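Local atomic coordinates of carboxylase (Deinococcus radiodurans, PDB entry 5H80), a protein that probably carboxylates the biotin of a carrier domain with ATP and bicarbonate, as the biotin carboxylase part of a single-chain bacterial carboxylase. Residues R46-V51 against S69-R74; A243-S248 against E347-V352; Q440-L445 against A462-P467. All blocks are in the same frame, centred on the assembly; numbering follows the deposited sequence.

Interaction 1 of 3, residues R46-V51 against S69-R74; sequences RIERAV and SLHVRR
Glu48 and Arg74 reach past each other in opposite directions, so that the acid meets the aliphatic part of the arginine instead of its charged end. Glu48 OE1 lies 3.1 Å from Arg74 CB, but 5.4 Å from Arg74 NE. With Glu48 CG swung to the backbone N side (chi1 -67°) and the chain straight beyond it, the carboxylate arrives at the backbone of helix 70-74, where Glu48 OE2 stands 2.5 Å from His71 O. Arg74 is bent at chi2 (67°), which lays one guanidinium face over the backbone of Glu48 and Arg49; its NH2 is 3.5 Å from Arg49 CA and donates to Ser52 OG. A water at the in-plane edge of both guanidinium groups accepts from Arg49 NE (2.9 Å) and from Arg74 NE (2.6 Å), while the two planes stand 59° apart. Ser69 caps the short helix, its OG accepting from His71 N. Helices 42-53 and 70-74, each following a strand of the parallel sheet of the N-terminal domain, run nearly parallel here. Glu447 of the second subunit forms a salt bridge with Arg49 NH2 and a long, weak ion pair with Arg74, so the two arginines converge on a carboxylate across the dimer interface; if Glu48 is protonated, as its approach to a carbonyl oxygen would allow, it would probably add little to balancing them.

Interaction 2 of 3, residues A243-S248 against E347-V352; sequences AGDGQS and ETLTAV
The Asp245 carboxylate has Leu349 CG over one face, 4.0 Å from Asp245 CG and displaced toward OD2, while Thr348 CG2 lies beyond OD2 on the opposite side of the plane. Backbone N-H groups meet Asp245 OD1 in an Asx turn and Asx motif, at the hairpin joining strands 236-245 and 249-256 of the ATP-grasp-type domain. Asp245 OD1 accepts from Ser248 N nearly along its C-O axis and from Gln247 N, 25° out of plane, each at 2.8 Å. Asp245 OD2 takes Leu349 N at 3.0 Å in a nearly straight bond (166°), met on the anti side and somewhat out of the carboxylate plane. Asp245 CG sits between the backbone N and carbonyl carbon (chi1 65°), letting one carboxylate serve both the turn and the first N-H of helix 349-352. An alanine here removes both acceptors, and Gln247 N, Ser248 N and Leu349 N would probably be left without these partners, the Gly246-Ser248 loop being freer to shift. Thr348, the N-cap, uses OG1 to accept from Ala351 N. The branches of Leu349 diverge over the hairpin: CD2 rests 4.0 Å from Ala243 CB, and CD1 3.9 Å from Ser248 CB.

Interaction 3 of 3, residues Q440-L445 against A462-P467; sequences QAATAL and ALLHHP
Leu464 points its side chain at helix 434-446, where Ala441, Ala442 and Leu445 receive it. Leu464 CB passes the methyl of Ala442 at the edge of contact, 4.3 Å from Ala442 CB. CG itself stays farther back and serves as the branch point. Because CG is anti to the carbonyl carbon (chi1 -64°) and chi2 is extended, CD1 is carried forward to the opposing backbone. Leu464 CD1 settles 3.7 Å from Ala442 N and 4.0 Å from Ala441 C, nearly against the main chain, a closeness allowed by the small alanine side chains; the same Leu464 CD1 is 4.2 Å from Ala441 CB. On the far side of this methyl, Leu445 CD1 comes in at 3.9 Å from Leu464 CD1, the two leucines crossing at about a right angle. The other branch, CD2, lies beside the methyl of Ala441 at the margin of contact. This is apolar helix-helix packing in the biotin carboxylase C-terminal domain, joining helices 434-446 and 457-465 beside the antiparallel sheet: Leu464 also touches Leu267 of strand 264-270, and Leu445 touches Val425 of strand 421-429. Next along the chain, His465 brings its imidazole to Ala442, His465 CE1 lying 3.6 Å from Ala442 CB, with the methyl placed obliquely to the ring. Its ND1 bonds to Gln461 O one turn back, and the ring stacks with that of Tyr493.

In the fold
The three contacts follow one another along the chain, one in each family region: N-terminal, ATP-binding and C-terminal. Interactions 1 and 2 have centres 25 Å apart, interactions 1 and 3 29 Å, and interactions 2 and 3 38 Å; none touches another. Helix 336-344 relates the first two, since Ala50 of interaction 1 packs on its Leu341 and Leu349 of interaction 2 on its Leu343. The sheets differ: parallel beside interaction 1, and two separate antiparallel ones beside the others. Interactions 1 and 3 are also related through the dimer, because Arg74 of one subunit packs on Thr443 of the other, so helices from the N- and C-terminal regions meet across the subunit interface.

Interaction 1 of 3, residues R46-V51 against S69-R74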
loop_
_atom_site.group_PDB
_atom_site.type_symbol
_atom_site.label_atom_id
_atom_site.label_comp_id
_atom_site.label_asym_id
_atom_site.label_seq_id
_atom_site.Cartn_x
_atom_site.Cartn_y
_atom_site.Cartn_z
ATOM N N ARG A 46 -9.961 -9.434 -5.860
ATOM C CA ARG A 46 -8.713 -9.163 -6.465
ATOM C C ARG A 46 -8.757 -8.978 -8.005
ATOM O O ARG A 46 -8.273 -7.998 -8.670
ATOM C CB ARG A 46 -7.714 -10.246 -6.047
ATOM C CG ARG A 46 -6.306 -10.011 -6.669
ATOM C CD ARG A 46 -5.508 -8.779 -6.145
ATOM N NE ARG A 46 -4.276 -8.430 -6.854
ATOM C CZ ARG A 46 -4.265 -7.515 -7.824
ATOM N NH1 ARG A 46 -5.354 -7.051 -8.377
ATOM N NH2 ARG A 46 -3.152 -7.124 -8.353
ATOM N N ILE A 47 -9.323 -10.021 -8.683
ATOM C CA ILE A 47 -9.538 -10.017 -10.088
ATOM C C ILE A 47 -10.417 -8.847 -10.547
ATOM O O ILE A 47 -10.067 -8.232 -11.563
ATOM C CB ILE A 47 -9.962 -11.408 -10.683
ATOM C CG1 ILE A 47 -8.900 -12.417 -10.367
ATOM C CG2 ILE A 47 -10.187 -11.299 -12.139
ATOM C CD1 ILE A 47 -9.342 -13.883 -10.520
ATOM N N GLU A 48 -11.579 -8.591 -9.926
ATOM C CA GLU A 48 -12.471 -7.460 -10.239
ATOM C C GLU A 48 -11.728 -6.136 -10.207
ATOM O O GLU A 48 -11.806 -5.433 -11.202
ATOM C CB GLU A 48 -13.648 -7.362 -9.268
ATOM C CG GLU A 48 -14.553 -8.562 -9.463
ATOM C CD GLU A 48 -15.512 -8.814 -8.315
ATOM O OE1 GLU A 48 -15.335 -8.266 -7.244
ATOM O OE2 GLU A 48 -16.445 -9.651 -8.475
ATOM N N ARG A 49 -10.730 -6.030 -9.319
ATOM C CA ARG A 49 -9.930 -4.757 -9.151
ATOM C C ARG A 49 -8.925 -4.648 -10.324
ATOM O O ARG A 49 -8.843 -3.642 -10.928
ATOM C CB ARG A 49 -9.252 -4.667 -7.810
ATOM C CG ARG A 49 -10.146 -4.383 -6.616
ATOM C CD ARG A 49 -9.614 -4.801 -5.298
ATOM N NE ARG A 49 -10.456 -4.265 -4.256
ATOM C CZ ARG A 49 -10.329 -4.559 -2.940
ATOM N NH1 ARG A 49 -9.355 -5.381 -2.483
ATOM N NH2 ARG A 49 -11.208 -4.025 -2.086
ATOM N N ALA A 50 -8.287 -5.724 -10.780
ATOM C CA ALA A 50 -7.307 -5.679 -11.946
ATOM C C ALA A 50 -8.145 -5.407 -13.294
ATOM O O ALA A 50 -7.790 -4.617 -14.139
ATOM C CB ALA A 50 -6.650 -7.048 -12.029
ATOM N N VAL A 51 -9.302 -6.041 -13.409
ATOM C CA VAL A 51 -10.210 -5.826 -14.549
ATOM C C VAL A 51 -10.598 -4.366 -14.656
ATOM O O VAL A 51 -10.558 -3.815 -15.782
ATOM C CB VAL A 51 -11.407 -6.767 -14.483
ATOM C CG1 VAL A 51 -12.497 -6.493 -15.559
ATOM C CG2 VAL A 51 -10.892 -8.224 -14.799
ATOM N N SER A 69 -20.665 -11.815 0.255
ATOM C CA SER A 69 -19.264 -11.636 -0.202
ATOM C C SER A 69 -19.121 -10.346 -0.997
ATOM O O SER A 69 -19.899 -10.002 -1.884
ATOM C CB SER A 69 -18.710 -12.814 -0.990
ATOM O OG SER A 69 -17.388 -12.401 -1.542
ATOM N N LEU A 70 -17.997 -9.641 -0.770
ATOM C CA LEU A 70 -17.659 -8.435 -1.559
ATOM C C LEU A 70 -17.537 -8.641 -3.024
ATOM O O LEU A 70 -17.889 -7.746 -3.801
ATOM C CB LEU A 70 -16.388 -7.695 -0.996
ATOM C CG LEU A 70 -15.964 -6.412 -1.720
ATOM C CD1 LEU A 70 -16.992 -5.302 -1.555
ATOM C CD2 LEU A 70 -14.628 -5.914 -1.080
ATOM N N HIS A 71 -17.126 -9.853 -3.450
ATOM C CA HIS A 71 -17.054 -10.129 -4.895
ATOM C C HIS A 71 -18.384 -10.014 -5.685
ATOM O O HIS A 71 -18.358 -9.743 -6.855
ATOM C CB HIS A 71 -16.354 -11.439 -5.101
ATOM C CG HIS A 71 -17.224 -12.663 -5.209
ATOM N ND1 HIS A 71 -17.618 -13.443 -4.136
ATOM C CD2 HIS A 71 -17.741 -13.244 -6.325
ATOM C CE1 HIS A 71 -18.382 -14.434 -4.584
ATOM N NE2 HIS A 71 -18.464 -14.341 -5.897
ATOM N N VAL A 72 -19.478 -10.171 -4.967
ATOM C CA VAL A 72 -20.811 -9.970 -5.551
ATOM C C VAL A 72 -21.019 -8.507 -6.005
ATOM O O VAL A 72 -21.081 -8.212 -7.245
ATOM C CB VAL A 72 -21.852 -10.491 -4.571
ATOM C CG1 VAL A 72 -23.257 -10.198 -5.113
ATOM C CG2 VAL A 72 -21.701 -11.978 -4.301
ATOM N N ARG A 73 -21.052 -7.630 -4.998
ATOM C CA ARG A 73 -21.245 -6.193 -5.169
ATOM C C ARG A 73 -20.186 -5.548 -6.039
ATOM O O ARG A 73 -20.475 -4.614 -6.791
ATOM C CB ARG A 73 -21.169 -5.486 -3.801
ATOM C CG ARG A 73 -22.421 -5.537 -2.946
ATOM C CD ARG A 73 -22.148 -5.021 -1.523
ATOM N NE ARG A 73 -21.199 -5.862 -0.775
ATOM C CZ ARG A 73 -21.076 -5.905 0.554
ATOM N NH1 ARG A 73 -21.848 -5.167 1.358
ATOM N NH2 ARG A 73 -20.166 -6.716 1.093
ATOM N N ARG A 74 -18.930 -6.003 -5.899
ATOM C CA ARG A 74 -17.826 -5.384 -6.652
ATOM C C ARG A 74 -17.788 -5.675 -8.150
ATOM O O ARG A 74 -17.157 -4.911 -8.914
ATOM C CB ARG A 74 -16.442 -5.698 -5.978
ATOM C CG ARG A 74 -15.207 -5.148 -6.619
ATOM C CD ARG A 74 -15.186 -3.591 -6.503
ATOM N NE ARG A 74 -13.976 -3.060 -7.166
ATOM C CZ ARG A 74 -13.779 -2.951 -8.485
ATOM N NH1 ARG A 74 -14.731 -3.325 -9.356
ATOM N NH2 ARG A 74 -12.633 -2.496 -8.950
HETATM O O HOH W 1 -12.316 -2.328 -5.274
#

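Interaction 2 of 3, residues A243-S248 against E347-V352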
loop_
_atom_site.group_PDB
_atom_site.type_symbol
_atom_site.label_atom_id
_atom_site.label_comp_id
_atom_site.label_asym_id
_atom_site.label_seq_id
_atom_site.Cartn_x
_atom_site.Cartn_y
_atom_site.Cartn_z
ATOM N N ALA A 243 6.636 -15.451 -15.294
ATOM C CA ALA A 243 5.749 -14.934 -16.290
ATOM C C ALA A 243 6.299 -15.209 -17.652
ATOM O O ALA A 243 7.521 -15.040 -17.927
ATOM C CB ALA A 243 5.543 -13.355 -16.133
ATOM N N GLY A 244 5.396 -15.338 -18.591
ATOM C CA GLY A 244 5.701 -15.510 -20.029
ATOM C C GLY A 244 4.697 -15.020 -21.009
ATOM O O GLY A 244 3.503 -14.849 -20.710
ATOM N N ASP A 245 5.140 -14.808 -22.231
ATOM C CA ASP A 245 4.210 -14.333 -23.280
ATOM C C ASP A 245 4.080 -15.349 -24.412
ATOM O O ASP A 245 3.642 -15.044 -25.538
ATOM C CB ASP A 245 4.618 -12.971 -23.709
ATOM C CG ASP A 245 5.964 -12.958 -24.373
ATOM O OD1 ASP A 245 6.609 -14.075 -24.675
ATOM O OD2 ASP A 245 6.475 -11.841 -24.495
ATOM N N GLY A 246 4.565 -16.558 -24.129
ATOM C CA GLY A 246 4.665 -17.574 -25.206
ATOM C C GLY A 246 5.882 -17.569 -26.113
ATOM O O GLY A 246 6.100 -18.520 -26.799
ATOM N N GLN A 247 6.693 -16.499 -26.124
ATOM C CA GLN A 247 7.949 -16.420 -26.861
ATOM C C GLN A 247 9.108 -16.341 -25.960
ATOM O O GLN A 247 10.158 -16.858 -26.294
ATOM C CB GLN A 247 7.952 -15.217 -27.793
ATOM C CG GLN A 247 6.739 -15.090 -28.717
ATOM C CD GLN A 247 6.828 -13.871 -29.618
ATOM O OE1 GLN A 247 7.361 -13.969 -30.709
ATOM N NE2 GLN A 247 6.338 -12.704 -29.144
ATOM N N SER A 248 8.934 -15.642 -24.826
ATOM C CA SER A 248 9.906 -15.350 -23.808
ATOM C C SER A 248 9.356 -15.599 -22.436
ATOM O O SER A 248 8.159 -15.637 -22.253
ATOM C CB SER A 248 10.193 -13.847 -23.817
ATOM O OG SER A 248 11.018 -13.512 -24.889
ATOM N N GLU A 347 -0.705 -9.740 -25.295
ATOM C CA GLU A 347 0.401 -8.887 -25.304
ATOM C C GLU A 347 1.738 -9.534 -24.872
ATOM O O GLU A 347 1.771 -10.483 -24.086
ATOM C CB GLU A 347 0.149 -7.607 -24.504
ATOM C CG GLU A 347 -0.609 -6.537 -25.317
ATOM C CD GLU A 347 -1.080 -5.295 -24.493
ATOM O OE1 GLU A 347 -1.715 -5.398 -23.445
ATOM O OE2 GLU A 347 -0.719 -4.158 -24.964
ATOM N N THR A 348 2.830 -8.901 -25.260
ATOM C CA THR A 348 4.224 -9.294 -24.850
ATOM C C THR A 348 4.589 -8.925 -23.381
ATOM O O THR A 348 3.995 -8.026 -22.769
ATOM C CB THR A 348 5.326 -8.820 -25.772
ATOM O OG1 THR A 348 5.454 -7.370 -25.678
ATOM C CG2 THR A 348 5.092 -9.218 -27.215
ATOM N N LEU A 349 5.585 -9.541 -22.825
ATOM C CA LEU A 349 6.081 -9.153 -21.467
ATOM C C LEU A 349 6.443 -7.690 -21.466
ATOM O O LEU A 349 6.125 -7.000 -20.541
ATOM C CB LEU A 349 7.372 -9.849 -21.106
ATOM C CG LEU A 349 7.141 -11.344 -20.890
ATOM C CD1 LEU A 349 8.470 -12.052 -20.762
ATOM C CD2 LEU A 349 6.267 -11.545 -19.623
ATOM N N THR A 350 7.123 -7.246 -22.499
ATOM C CA THR A 350 7.497 -5.835 -22.543
ATOM C C THR A 350 6.236 -4.910 -22.546
ATOM O O THR A 350 6.228 -3.912 -21.826
ATOM C CB THR A 350 8.387 -5.567 -23.769
ATOM O OG1 THR A 350 9.647 -6.149 -23.542
ATOM C CG2 THR A 350 8.602 -4.068 -23.993
ATOM N N ALA A 351 5.222 -5.177 -23.328
ATOM C CA ALA A 351 3.949 -4.390 -23.423
ATOM C C ALA A 351 3.178 -4.368 -22.076
ATOM O O ALA A 351 2.412 -3.408 -21.848
ATOM C CB ALA A 351 3.061 -4.956 -24.509
ATOM N N VAL A 352 3.230 -5.501 -21.339
ATOM C CA VAL A 352 2.548 -5.612 -20.064
ATOM C C VAL A 352 3.351 -4.948 -18.904
ATOM O O VAL A 352 2.831 -4.772 -17.805
ATOM C CB VAL A 352 2.002 -7.079 -19.818
ATOM C CG1 VAL A 352 1.226 -7.608 -21.011
ATOM C CG2 VAL A 352 3.091 -7.961 -19.315
#

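Interaction 3 of 3, residues Q440-L445 against A462-P467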
loop_
_atom_site.group_PDB
_atom_site.type_symbol
_atom_site.label_atom_id
_atom_site.label_comp_id
_atom_site.label_asym_id
_atom_site.label_seq_id
_atom_site.Cartn_x
_atom_site.Cartn_y
_atom_site.Cartn_z
ATOM N N GLN A 440 6.726 -4.849 12.617
ATOM C CA GLN A 440 5.707 -4.118 11.847
ATOM C C GLN A 440 4.490 -4.946 11.558
ATOM O O GLN A 440 3.361 -4.495 11.677
ATOM C CB GLN A 440 6.324 -3.613 10.583
ATOM C CG GLN A 440 5.492 -2.633 9.778
ATOM C CD GLN A 440 6.222 -2.180 8.481
ATOM O OE1 GLN A 440 7.456 -2.018 8.475
ATOM N NE2 GLN A 440 5.465 -1.969 7.389
ATOM N N ALA A 441 4.732 -6.203 11.154
ATOM C CA ALA A 441 3.620 -7.100 10.891
ATOM C C ALA A 441 2.789 -7.456 12.135
ATOM O O ALA A 441 1.537 -7.391 12.059
ATOM C CB ALA A 441 4.099 -8.332 10.246
ATOM N N ALA A 442 3.488 -7.683 13.289
ATOM C CA ALA A 442 2.793 -7.923 14.544
ATOM C C ALA A 442 1.937 -6.724 14.945
ATOM O O ALA A 442 0.762 -6.851 15.305
ATOM C CB ALA A 442 3.765 -8.326 15.632
ATOM N N THR A 443 2.482 -5.513 14.801
ATOM C CA THR A 443 1.675 -4.312 15.057
ATOM C C THR A 443 0.410 -4.196 14.200
ATOM O O THR A 443 -0.726 -3.975 14.711
ATOM C CB THR A 443 2.552 -3.089 15.029
ATOM O OG1 THR A 443 3.609 -3.277 15.990
ATOM C CG2 THR A 443 1.746 -1.876 15.254
ATOM N N ALA A 444 0.561 -4.433 12.895
ATOM C CA ALA A 444 -0.554 -4.393 12.019
ATOM C C ALA A 444 -1.607 -5.440 12.364
ATOM O O ALA A 444 -2.792 -5.113 12.486
ATOM C CB ALA A 444 -0.065 -4.561 10.572
ATOM N N LEU A 445 -1.222 -6.671 12.656
ATOM C CA LEU A 445 -2.134 -7.593 13.128
ATOM C C LEU A 445 -2.855 -7.247 14.420
ATOM O O LEU A 445 -4.056 -7.522 14.561
ATOM C CB LEU A 445 -1.498 -8.953 13.210
ATOM C CG LEU A 445 -1.186 -9.547 11.871
ATOM C CD1 LEU A 445 -0.691 -10.950 12.239
ATOM C CD2 LEU A 445 -2.404 -9.517 10.935
ATOM N N ALA A 462 2.022 -14.996 17.862
ATOM C CA ALA A 462 3.039 -15.801 18.530
ATOM C C ALA A 462 4.167 -16.195 17.561
ATOM O O ALA A 462 5.391 -16.263 17.899
ATOM C CB ALA A 462 2.423 -17.025 19.184
ATOM N N LEU A 463 3.768 -16.497 16.307
ATOM C CA LEU A 463 4.688 -16.822 15.209
ATOM C C LEU A 463 5.650 -15.693 14.986
ATOM O O LEU A 463 6.865 -15.877 14.980
ATOM C CB LEU A 463 3.972 -17.224 13.873
ATOM C CG LEU A 463 3.233 -18.569 13.810
ATOM C CD1 LEU A 463 2.516 -18.685 12.495
ATOM C CD2 LEU A 463 4.174 -19.756 14.039
ATOM N N LEU A 464 5.109 -14.504 14.851
ATOM C CA LEU A 464 5.926 -13.373 14.513
ATOM C C LEU A 464 6.939 -12.920 15.585
ATOM O O LEU A 464 7.946 -12.342 15.148
ATOM C CB LEU A 464 5.077 -12.183 14.098
ATOM C CG LEU A 464 4.246 -12.364 12.818
ATOM C CD1 LEU A 464 3.134 -11.384 12.928
ATOM C CD2 LEU A 464 5.107 -12.243 11.526
ATOM N N HIS A 465 6.676 -13.244 16.833
ATOM C CA HIS A 465 7.595 -12.986 17.991
ATOM C C HIS A 465 8.550 -14.119 18.298
ATOM O O HIS A 465 9.458 -13.928 19.138
ATOM C CB HIS A 465 6.750 -12.673 19.228
ATOM C CG HIS A 465 6.064 -11.352 19.161
ATOM N ND1 HIS A 465 4.796 -11.212 18.690
ATOM C CD2 HIS A 465 6.449 -10.125 19.575
ATOM C CE1 HIS A 465 4.412 -9.959 18.803
ATOM N NE2 HIS A 465 5.401 -9.275 19.334
ATOM N N HIS A 466 8.388 -15.292 17.676
ATOM C CA HIS A 466 9.222 -16.406 17.997
ATOM C C HIS A 466 10.672 -16.181 17.463
ATOM O O HIS A 466 10.884 -15.782 16.333
ATOM C CB HIS A 466 8.582 -17.716 17.505
ATOM C CG HIS A 466 9.221 -18.943 18.094
ATOM N ND1 HIS A 466 10.453 -19.421 17.713
ATOM C CD2 HIS A 466 8.775 -19.794 19.042
ATOM C CE1 HIS A 466 10.749 -20.497 18.418
ATOM N NE2 HIS A 466 9.734 -20.739 19.234
ATOM N N PRO A 467 11.661 -16.320 18.343
ATOM C CA PRO A 467 13.059 -16.221 17.962
ATOM C C PRO A 467 13.477 -16.965 16.732
ATOM O O PRO A 467 14.394 -16.589 16.011
ATOM C CB PRO A 467 13.776 -16.806 19.212
ATOM C CG PRO A 467 12.827 -16.722 20.309
ATOM C CD PRO A 467 11.444 -16.777 19.712
#